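Local coordinates for possible protein of nuclear scaffold (Encephalitozoon cuniculi, PDB 3KAE) that probably serves as the Cdc27 subunit of the anaphase-promoting complex, a ubiquitin ligase, and forms a homodimer through its N-terminal tetratricopeptide repeat domain, at residues N60-E68 against M106-F116; V150-V159 against Y180-H188. All blocks are in the same frame, centred on the assembly; numbering follows the deposited sequence.

Contact 1 of 2, residues N60-E68 against M106-F116; sequences NTCTSKYYE and MFVDPGDEEFF
Thr63 meets the extended residues Phe107 and Val108 atom by atom. Thr63 CB stands 4.0 Å from Val108 N, and from there the side chain forks. The hydroxyl branch lies beside the backbone N (chi1 -53°), where Thr63 OG1 accepts from Val108 N at 2.9 Å; an N-H...O angle of 175° makes this bond nearly straight. The methyl branch, Thr63 CG2, rests 3.9 Å from Phe107 CD1. Thr63 OG1 also makes a weak hydrogen bond to Asp96. Beside it, Cys62 SG lies 3.8 Å from Pro110 CG. One helical turn on, Tyr66 lies across Val108, with Tyr66 CD2 3.8 Å from Val108 CG2. The Tyr66 CD1 corner meets the edge of Phe116, Tyr66 CD1 to Phe116 CE1 3.7 Å, and the ring planes stand 70° apart. Tyr66 OH bonds to the backbone oxygen of Tyr15 of the second subunit. A water accepts from Tyr67 OH, which also bonds Arg16 of the second subunit, and donates to Met106 O. The first turn of helix 62-74, closed at its N-terminus by the Thr61-Ser64 capping box, thus binds an irregular chain, with the Thr63-Val108 bond and a bridging water among its polar links. The backbone N-H of Val108, a buried residue outside any helix, is thereby satisfied by a threonine hydroxyl.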
loop_
_atom_site.group_PDB
_atom_site.type_symbol
_atom_site.label_atom_id
_atom_site.label_comp_id
_atom_site.label_asym_id
_atom_site.label_seq_id
_atom_site.Cartn_x
_atom_site.Cartn_y
_atom_site.Cartn_z
ATOM N N ASN C 60 12.152 -14.830 -10.730
ATOM C CA ASN C 60 11.869 -14.522 -12.127
ATOM C C ASN C 60 10.482 -14.999 -12.566
ATOM O O ASN C 60 10.355 -15.960 -13.323
ATOM C CB ASN C 60 12.936 -15.116 -13.050
ATOM C CG ASN C 60 12.819 -14.612 -14.479
ATOM O OD1 ASN C 60 12.412 -15.344 -15.383
ATOM N ND2 ASN C 60 13.165 -13.350 -14.685
ATOM N N THR C 61 9.440 -14.333 -12.084
ATOM C CA THR C 61 8.101 -14.623 -12.562
ATOM C C THR C 61 7.420 -13.337 -13.049
ATOM O O THR C 61 7.951 -12.238 -12.894
ATOM C CB THR C 61 7.226 -15.298 -11.477
ATOM O OG1 THR C 61 6.918 -14.354 -10.443
ATOM C CG2 THR C 61 7.920 -16.539 -10.873
ATOM N N CYS C 62 6.242 -13.476 -13.637
ATOM C CA CYS C 62 5.498 -12.300 -14.053
ATOM C C CYS C 62 5.270 -11.357 -12.867
ATOM O O CYS C 62 5.420 -10.129 -13.011
ATOM C CB CYS C 62 4.168 -12.687 -14.707
ATOM S SG CYS C 62 3.218 -13.942 -13.816
ATOM N N THR C 63 4.923 -11.927 -11.705
ATOM C CA THR C 63 4.629 -11.117 -10.519
ATOM C C THR C 63 5.893 -10.465 -9.988
ATOM O O THR C 63 5.874 -9.330 -9.537
ATOM C CB THR C 63 3.977 -11.928 -9.373
ATOM O OG1 THR C 63 2.831 -12.638 -9.847
ATOM C CG2 THR C 63 3.533 -11.006 -8.261
ATOM N N SER C 64 7.006 -11.171 -10.088
ATOM C CA SER C 64 8.250 -10.657 -9.523
ATOM C C SER C 64 8.777 -9.542 -10.396
ATOM O O SER C 64 9.187 -8.500 -9.899
ATOM C CB SER C 64 9.305 -11.779 -9.337
ATOM O OG SER C 64 10.224 -11.859 -10.422
ATOM N N LYS C 65 8.763 -9.769 -11.707
ATOM C CA LYS C 65 9.229 -8.771 -12.670
ATOM C C LYS C 65 8.334 -7.538 -12.648
ATOM O O LYS C 65 8.802 -6.415 -12.794
ATOM C CB LYS C 65 9.305 -9.367 -14.072
ATOM C CG LYS C 65 10.492 -10.286 -14.262
ATOM C CD LYS C 65 11.788 -9.547 -13.987
ATOM C CE LYS C 65 12.990 -10.452 -14.202
ATOM N NZ LYS C 65 14.286 -9.782 -13.895
ATOM N N TYR C 66 7.048 -7.753 -12.421
ATOM C CA TYR C 66 6.130 -6.626 -12.268
ATOM C C TYR C 66 6.476 -5.752 -11.048
ATOM O O TYR C 66 6.668 -4.541 -11.181
ATOM C CB TYR C 66 4.672 -7.101 -12.241
ATOM C CG TYR C 66 3.692 -5.961 -12.241
ATOM C CD1 TYR C 66 3.497 -5.182 -13.375
ATOM C CD2 TYR C 66 2.979 -5.642 -11.098
ATOM C CE1 TYR C 66 2.627 -4.124 -13.360
ATOM C CE2 TYR C 66 2.095 -4.603 -11.083
ATOM C CZ TYR C 66 1.927 -3.845 -12.215
ATOM O OH TYR C 66 1.045 -2.813 -12.177
ATOM N N TYR C 67 6.580 -6.360 -9.864
ATOM C CA TYR C 67 6.973 -5.594 -8.672
ATOM C C TYR C 67 8.383 -5.021 -8.830
ATOM O O TYR C 67 8.712 -3.961 -8.301
ATOM C CB TYR C 67 6.842 -6.435 -7.384
ATOM C CG TYR C 67 5.442 -6.377 -6.857
ATOM C CD1 TYR C 67 4.484 -7.284 -7.277
ATOM C CD2 TYR C 67 5.055 -5.375 -5.992
ATOM C CE1 TYR C 67 3.181 -7.204 -6.820
ATOM C CE2 TYR C 67 3.748 -5.286 -5.540
ATOM C CZ TYR C 67 2.819 -6.198 -5.962
ATOM O OH TYR C 67 1.521 -6.127 -5.485
ATOM N N GLU C 68 9.204 -5.711 -9.597
ATOM C CA GLU C 68 10.516 -5.211 -9.847
ATOM C C GLU C 68 10.421 -3.867 -10.556
ATOM O O GLU C 68 11.044 -2.885 -10.134
ATOM C CB GLU C 68 11.284 -6.214 -10.702
ATOM C CG GLU C 68 12.761 -6.140 -10.528
ATOM C CD GLU C 68 13.479 -7.245 -11.273
ATOM O OE1 GLU C 68 13.332 -8.436 -10.906
ATOM O OE2 GLU C 68 14.193 -6.910 -12.231
ATOM N N MET C 106 -2.781 -12.259 -4.762
ATOM C CA MET C 106 -1.924 -11.077 -4.823
ATOM C C MET C 106 -1.017 -11.153 -6.034
ATOM O O MET C 106 -0.152 -10.304 -6.220
ATOM C CB MET C 106 -1.062 -10.960 -3.565
ATOM C CG MET C 106 -1.782 -11.280 -2.273
ATOM S SD MET C 106 -0.818 -10.740 -0.853
ATOM C CE MET C 106 -0.938 -8.957 -1.069
ATOM N N PHE C 107 -1.197 -12.194 -6.840
ATOM C CA PHE C 107 -0.296 -12.426 -7.963
ATOM C C PHE C 107 -0.820 -11.853 -9.266
ATOM O O PHE C 107 -2.012 -11.619 -9.425
ATOM C CB PHE C 107 0.031 -13.915 -8.148
ATOM C CG PHE C 107 0.941 -14.463 -7.105
ATOM C CD1 PHE C 107 1.568 -13.621 -6.201
ATOM C CD2 PHE C 107 1.191 -15.824 -7.036
ATOM C CE1 PHE C 107 2.408 -14.126 -5.232
ATOM C CE2 PHE C 107 2.034 -16.333 -6.076
ATOM C CZ PHE C 107 2.645 -15.483 -5.173
ATOM N N VAL C 108 0.100 -11.677 -10.201
ATOM C CA VAL C 108 -0.149 -11.012 -11.466
ATOM C C VAL C 108 -0.393 -12.017 -12.593
ATOM O O VAL C 108 0.394 -12.942 -12.803
ATOM C CB VAL C 108 1.068 -10.131 -11.811
ATOM C CG1 VAL C 108 1.417 -10.223 -13.289
ATOM C CG2 VAL C 108 0.837 -8.721 -11.338
ATOM N N ASP C 109 -1.492 -11.828 -13.314
ATOM C CA ASP C 109 -1.837 -12.676 -14.448
ATOM C C ASP C 109 -1.292 -12.045 -15.732
ATOM O O ASP C 109 -1.575 -10.888 -16.027
ATOM C CB ASP C 109 -3.359 -12.845 -14.509
ATOM C CG ASP C 109 -3.806 -13.761 -15.624
ATOM O OD1 ASP C 109 -2.946 -14.240 -16.390
ATOM O OD2 ASP C 109 -5.029 -14.000 -15.736
ATOM N N PRO C 110 -0.485 -12.798 -16.494
ATOM C CA PRO C 110 0.136 -12.269 -17.719
ATOM C C PRO C 110 -0.882 -11.913 -18.804
ATOM O O PRO C 110 -0.502 -11.391 -19.847
ATOM C CB PRO C 110 1.017 -13.430 -18.201
ATOM C CG PRO C 110 1.175 -14.327 -17.019
ATOM C CD PRO C 110 -0.078 -14.185 -16.217
ATOM N N GLY C 111 -2.153 -12.206 -18.559
ATOM C CA GLY C 111 -3.206 -11.910 -19.507
ATOM C C GLY C 111 -3.788 -10.527 -19.293
ATOM O O GLY C 111 -4.600 -10.047 -20.087
ATOM N N ASP C 112 -3.373 -9.885 -18.209
ATOM C CA ASP C 112 -3.815 -8.529 -17.893
ATOM C C ASP C 112 -2.828 -7.487 -18.448
ATOM O O ASP C 112 -2.239 -6.708 -17.707
ATOM C CB ASP C 112 -3.978 -8.377 -16.378
ATOM C CG ASP C 112 -4.980 -9.363 -15.800
ATOM O OD1 ASP C 112 -5.871 -9.816 -16.548
ATOM O OD2 ASP C 112 -4.881 -9.688 -14.598
ATOM N N GLU C 113 -2.660 -7.484 -19.766
ATOM C CA GLU C 113 -1.638 -6.668 -20.406
ATOM C C GLU C 113 -1.922 -5.169 -20.380
ATOM O O GLU C 113 -1.014 -4.365 -20.568
ATOM C CB GLU C 113 -1.401 -7.143 -21.838
ATOM C CG GLU C 113 -0.815 -8.546 -21.905
ATOM C CD GLU C 113 -0.523 -8.999 -23.321
ATOM O OE1 GLU C 113 -1.008 -8.344 -24.268
ATOM O OE2 GLU C 113 0.189 -10.013 -23.483
ATOM N N GLU C 114 -3.170 -4.784 -20.145
ATOM C CA GLU C 114 -3.483 -3.362 -19.998
ATOM C C GLU C 114 -2.538 -2.717 -18.990
ATOM O O GLU C 114 -1.960 -1.661 -19.252
ATOM C CB GLU C 114 -4.925 -3.152 -19.532
ATOM C CG GLU C 114 -5.878 -4.244 -19.942
ATOM C CD GLU C 114 -6.200 -5.209 -18.820
ATOM O OE1 GLU C 114 -6.794 -4.773 -17.812
ATOM O OE2 GLU C 114 -5.892 -6.407 -18.967
ATOM N N PHE C 115 -2.385 -3.371 -17.836
ATOM C CA PHE C 115 -1.531 -2.877 -16.752
ATOM C C PHE C 115 -0.053 -2.723 -17.124
ATOM O O PHE C 115 0.585 -1.760 -16.709
ATOM C CB PHE C 115 -1.699 -3.766 -15.518
ATOM C CG PHE C 115 -3.046 -3.656 -14.900
ATOM C CD1 PHE C 115 -3.356 -2.577 -14.081
ATOM C CD2 PHE C 115 -4.024 -4.589 -15.180
ATOM C CE1 PHE C 115 -4.603 -2.465 -13.521
ATOM C CE2 PHE C 115 -5.287 -4.468 -14.640
ATOM C CZ PHE C 115 -5.571 -3.412 -13.801
ATOM N N PHE C 116 0.472 -3.656 -17.918
ATOM C CA PHE C 116 1.861 -3.591 -18.390
ATOM C C PHE C 116 2.071 -2.480 -19.430
ATOM O O PHE C 116 3.034 -1.721 -19.349
ATOM C CB PHE C 116 2.314 -4.940 -18.980
ATOM C CG PHE C 116 1.945 -6.131 -18.138
ATOM C CD1 PHE C 116 2.257 -6.170 -16.786
ATOM C CD2 PHE C 116 1.302 -7.222 -18.700
ATOM C CE1 PHE C 116 1.926 -7.267 -16.016
ATOM C CE2 PHE C 116 0.971 -8.326 -17.927
ATOM C CZ PHE C 116 1.279 -8.347 -16.587
HETATM O O HOH W 1 -0.401 -7.669 -6.085
#

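Contact 2 of 2, residues V150-V159 against Y180-H188; sequences VENLLLENKV and YVSDSIEFH
Val150 opens the contact by reaching tip to tip toward Val181, Val150 CG1 lying 4.0 Å from Val181 CG2. Next in sequence, Glu151 is bent at chi2, which swings its carboxylate round to the rim of the Tyr180 ring. There Tyr180 OH donates to Glu151 OE2 at 2.6 Å, on the syn side and 25° out of the carboxylate plane. The other oxygen, OE1, accepts from Asn213, so the carboxylate is held at both ends, which probably favours its charged form.

Leu154, one turn beyond Val150, is the central knob: its side chain sits in a hole formed by Tyr180, Val181, Ser184 and Ile185. Leu154 CD1 presses on Ser184 CB at 3.5 Å, while Leu154 CD2 lies 4.1 Å from Ile185 CG1. Ser184 turns its hydroxyl back to its own helix, Ser184 OG donating to Tyr180 O at 2.7 Å, and the same OG stands over the centre of one face of the Tyr180 ring.

The helix ends in a Schellman motif at Asn157, whose phi is positive. The Asn157 and His188 side chains cross at about a right angle, while amide and ring planes are only 39° apart. Asn157 OD1 lies 3.1 Å from His188 CD2; the angles do not support a hydrogen bond to NE2. Past this turn the chain doubles back, and Val159 CG1 comes 3.6 Å from Ile185 CG1, beside the Leu154 knob.

The axes of helix segments 150-155 and 180-188 are 10.8 Å apart and run 16° from parallel, unlike the antiparallel hairpin inside a tetratricopeptide repeat unit. The chain between them therefore crosses over from the end of one helix to the start of the next, and one knob-into-hole contact, that of Leu154, joins them within an all-helical domain of tetratricopeptide repeat type.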
loop_
_atom_site.group_PDB
_atom_site.type_symbol
_atom_site.label_atom_id
_atom_site.label_comp_id
_atom_site.label_asym_id
_atom_site.label_seq_id
_atom_site.Cartn_x
_atom_site.Cartn_y
_atom_site.Cartn_z
ATOM N N VAL C 150 -5.951 6.710 -20.384
ATOM C CA VAL C 150 -7.074 7.594 -20.653
ATOM C C VAL C 150 -6.715 9.076 -20.486
ATOM O O VAL C 150 -6.927 9.874 -21.407
ATOM C CB VAL C 150 -8.309 7.236 -19.799
ATOM C CG1 VAL C 150 -9.380 8.318 -19.924
ATOM C CG2 VAL C 150 -8.865 5.892 -20.231
ATOM N N GLU C 151 -6.157 9.449 -19.332
ATOM C CA GLU C 151 -5.859 10.866 -19.090
ATOM C C GLU C 151 -4.787 11.441 -20.021
ATOM O O GLU C 151 -4.838 12.622 -20.385
ATOM C CB GLU C 151 -5.533 11.135 -17.616
ATOM C CG GLU C 151 -6.745 10.948 -16.699
ATOM C CD GLU C 151 -7.863 11.976 -16.983
ATOM O OE1 GLU C 151 -7.679 13.183 -16.702
ATOM O OE2 GLU C 151 -8.933 11.582 -17.482
ATOM N N ASN C 152 -3.827 10.596 -20.399
ATOM C CA ASN C 152 -2.737 10.993 -21.279
ATOM C C ASN C 152 -3.168 11.066 -22.734
ATOM O O ASN C 152 -2.672 11.903 -23.493
ATOM C CB ASN C 152 -1.537 10.040 -21.153
ATOM C CG ASN C 152 -0.673 10.365 -19.967
ATOM O OD1 ASN C 152 0.174 11.250 -20.032
ATOM N ND2 ASN C 152 -0.903 9.668 -18.859
ATOM N N LEU C 153 -4.061 10.161 -23.120
ATOM C CA LEU C 153 -4.592 10.157 -24.467
ATOM C C LEU C 153 -5.560 11.324 -24.666
ATOM O O LEU C 153 -5.542 11.991 -25.712
ATOM C CB LEU C 153 -5.240 8.813 -24.789
ATOM C CG LEU C 153 -4.213 7.694 -24.983
ATOM C CD1 LEU C 153 -4.899 6.372 -25.322
ATOM C CD2 LEU C 153 -3.202 8.072 -26.061
ATOM N N LEU C 154 -6.385 11.596 -23.660
ATOM C CA LEU C 154 -7.236 12.771 -23.719
ATOM C C LEU C 154 -6.386 14.035 -23.819
ATOM O O LEU C 154 -6.603 14.898 -24.675
ATOM C CB LEU C 154 -8.166 12.841 -22.520
ATOM C CG LEU C 154 -9.273 11.787 -22.469
ATOM C CD1 LEU C 154 -10.129 11.987 -21.229
ATOM C CD2 LEU C 154 -10.133 11.806 -23.721
ATOM N N LEU C 155 -5.409 14.136 -22.937
ATOM C CA LEU C 155 -4.494 15.266 -22.927
ATOM C C LEU C 155 -3.868 15.514 -24.299
ATOM O O LEU C 155 -3.706 16.663 -24.716
ATOM C CB LEU C 155 -3.399 15.029 -21.883
ATOM C CG LEU C 155 -2.276 16.058 -21.825
ATOM C CD1 LEU C 155 -2.832 17.378 -21.365
ATOM C CD2 LEU C 155 -1.155 15.591 -20.898
ATOM N N GLU C 156 -3.523 14.436 -25.002
ATOM C CA GLU C 156 -2.866 14.545 -26.304
ATOM C C GLU C 156 -3.869 14.571 -27.456
ATOM O O GLU C 156 -3.480 14.634 -28.617
ATOM C CB GLU C 156 -1.889 13.381 -26.511
ATOM C CG GLU C 156 -0.725 13.335 -25.520
ATOM C CD GLU C 156 0.231 14.496 -25.692
ATOM O OE1 GLU C 156 0.150 15.191 -26.732
ATOM O OE2 GLU C 156 1.063 14.713 -24.785
ATOM N N ASN C 157 -5.155 14.514 -27.121
ATOM C CA ASN C 157 -6.220 14.384 -28.104
ATOM C C ASN C 157 -6.012 13.159 -28.988
ATOM O O ASN C 157 -6.611 13.046 -30.056
ATOM C CB ASN C 157 -6.319 15.658 -28.951
ATOM C CG ASN C 157 -7.606 15.727 -29.762
ATOM O OD1 ASN C 157 -8.681 15.335 -29.286
ATOM N ND2 ASN C 157 -7.506 16.237 -30.996
ATOM N N LYS C 158 -5.160 12.239 -28.542
ATOM C CA LYS C 158 -4.839 11.045 -29.329
ATOM C C LYS C 158 -5.611 9.791 -28.903
ATOM O O LYS C 158 -5.174 8.663 -29.136
ATOM C CB LYS C 158 -3.323 10.777 -29.350
ATOM C CG LYS C 158 -2.659 10.975 -30.713
ATOM C CD LYS C 158 -2.163 12.394 -30.906
ATOM C CE LYS C 158 -0.967 12.684 -30.018
ATOM N NZ LYS C 158 -0.506 14.096 -30.114
ATOM N N VAL C 159 -6.764 9.986 -28.284
ATOM C CA VAL C 159 -7.632 8.870 -27.947
ATOM C C VAL C 159 -8.282 8.314 -29.217
ATOM O O VAL C 159 -8.797 9.064 -30.041
ATOM C CB VAL C 159 -8.695 9.296 -26.923
ATOM C CG1 VAL C 159 -9.395 10.578 -27.396
ATOM C CG2 VAL C 159 -9.677 8.178 -26.684
ATOM N N TYR C 180 -17.523 8.760 -19.612
ATOM C CA TYR C 180 -16.694 9.883 -19.195
ATOM C C TYR C 180 -15.693 10.229 -20.284
ATOM O O TYR C 180 -15.396 11.402 -20.540
ATOM C CB TYR C 180 -15.968 9.571 -17.893
ATOM C CG TYR C 180 -14.724 10.398 -17.662
ATOM C CD1 TYR C 180 -13.488 9.956 -18.103
ATOM C CD2 TYR C 180 -14.783 11.618 -16.998
ATOM C CE1 TYR C 180 -12.336 10.705 -17.887
ATOM C CE2 TYR C 180 -13.637 12.380 -16.787
ATOM C CZ TYR C 180 -12.422 11.911 -17.236
ATOM O OH TYR C 180 -11.291 12.649 -17.024
ATOM N N VAL C 181 -15.176 9.190 -20.922
ATOM C CA VAL C 181 -14.246 9.364 -22.013
ATOM C C VAL C 181 -14.944 9.974 -23.238
ATOM O O VAL C 181 -14.409 10.872 -23.869
ATOM C CB VAL C 181 -13.609 8.029 -22.414
ATOM C CG1 VAL C 181 -12.554 8.247 -23.480
ATOM C CG2 VAL C 181 -13.002 7.331 -21.194
ATOM N N SER C 182 -16.130 9.469 -23.564
ATOM C CA SER C 182 -16.923 9.989 -24.668
ATOM C C SER C 182 -17.172 11.482 -24.492
ATOM O O SER C 182 -16.972 12.276 -25.422
ATOM C CB SER C 182 -18.260 9.257 -24.748
ATOM O OG SER C 182 -18.081 7.855 -24.791
ATOM N N ASP C 183 -17.619 11.853 -23.294
ATOM C CA ASP C 183 -17.929 13.236 -22.993
ATOM C C ASP C 183 -16.709 14.116 -23.166
ATOM O O ASP C 183 -16.799 15.223 -23.725
ATOM C CB ASP C 183 -18.488 13.368 -21.582
ATOM C CG ASP C 183 -19.857 12.734 -21.441
ATOM O OD1 ASP C 183 -20.379 12.195 -22.439
ATOM O OD2 ASP C 183 -20.414 12.775 -20.325
ATOM N N SER C 184 -15.573 13.607 -22.704
ATOM C CA SER C 184 -14.305 14.324 -22.769
ATOM C C SER C 184 -13.897 14.549 -24.218
ATOM O O SER C 184 -13.479 15.640 -24.596
ATOM C CB SER C 184 -13.197 13.559 -22.015
ATOM O OG SER C 184 -13.514 13.402 -20.636
ATOM N N ILE C 185 -14.007 13.517 -25.037
ATOM C CA ILE C 185 -13.626 13.669 -26.428
ATOM C C ILE C 185 -14.515 14.762 -27.039
ATOM O O ILE C 185 -14.044 15.683 -27.721
ATOM C CB ILE C 185 -13.797 12.362 -27.228
ATOM C CG1 ILE C 185 -12.882 11.263 -26.702
ATOM C CG2 ILE C 185 -13.484 12.616 -28.701
ATOM C CD1 ILE C 185 -13.156 9.904 -27.314
ATOM N N GLU C 186 -15.807 14.672 -26.757
ATOM C CA GLU C 186 -16.751 15.627 -27.307
ATOM C C GLU C 186 -16.498 17.045 -26.815
ATOM O O GLU C 186 -16.551 17.996 -27.613
ATOM C CB GLU C 186 -18.195 15.232 -27.000
ATOM C CG GLU C 186 -19.202 16.230 -27.559
ATOM C CD GLU C 186 -20.642 15.907 -27.189
ATOM O OE1 GLU C 186 -20.915 14.754 -26.790
ATOM O OE2 GLU C 186 -21.498 16.813 -27.296
ATOM N N PHE C 187 -16.248 17.191 -25.512
ATOM C CA PHE C 187 -16.084 18.524 -24.961
ATOM C C PHE C 187 -14.842 19.169 -25.553
ATOM O O PHE C 187 -14.818 20.379 -25.793
ATOM C CB PHE C 187 -16.008 18.531 -23.437
ATOM C CG PHE C 187 -15.582 19.859 -22.874
ATOM C CD1 PHE C 187 -14.242 20.120 -22.626
ATOM C CD2 PHE C 187 -16.520 20.874 -22.657
ATOM C CE1 PHE C 187 -13.840 21.354 -22.138
ATOM C CE2 PHE C 187 -16.130 22.103 -22.161
ATOM C CZ PHE C 187 -14.782 22.346 -21.895
ATOM N N HIS C 188 -13.818 18.359 -25.799
ATOM C CA HIS C 188 -12.565 18.890 -26.307
ATOM C C HIS C 188 -12.800 19.650 -27.609
ATOM O O HIS C 188 -12.278 20.748 -27.817
ATOM C CB HIS C 188 -11.552 17.783 -26.557
ATOM C CG HIS C 188 -10.416 18.214 -27.427
ATOM N ND1 HIS C 188 -9.364 18.972 -26.954
ATOM C CD2 HIS C 188 -10.187 18.033 -28.747
ATOM C CE1 HIS C 188 -8.523 19.216 -27.942
ATOM N NE2 HIS C 188 -9.003 18.660 -29.044
#

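In the fold
Contact 1 closes before contact 2 opens, so the two lie in series along the chain, on opposite sides of its centre. Their centres are 28 Å apart and their nearest atoms about 9 Å. They share no helix: contact 1 joins helix 62-74 to the loop before, and the start of, helix 113-126, and contact 2 joins helices 147-155 and 176-190. Helix 130-143 bridges the gap, since Ser140 and Lys143 bond to residues 106-116 while Phe141 packs on Val150. Both approach the second subunit, which bonds extensively to contact 1 and meets contact 2 through an edge-to-face pair of Tyr180 with its Phe23. The array thus presents separate regions to its partner, in keeping with a homodimer.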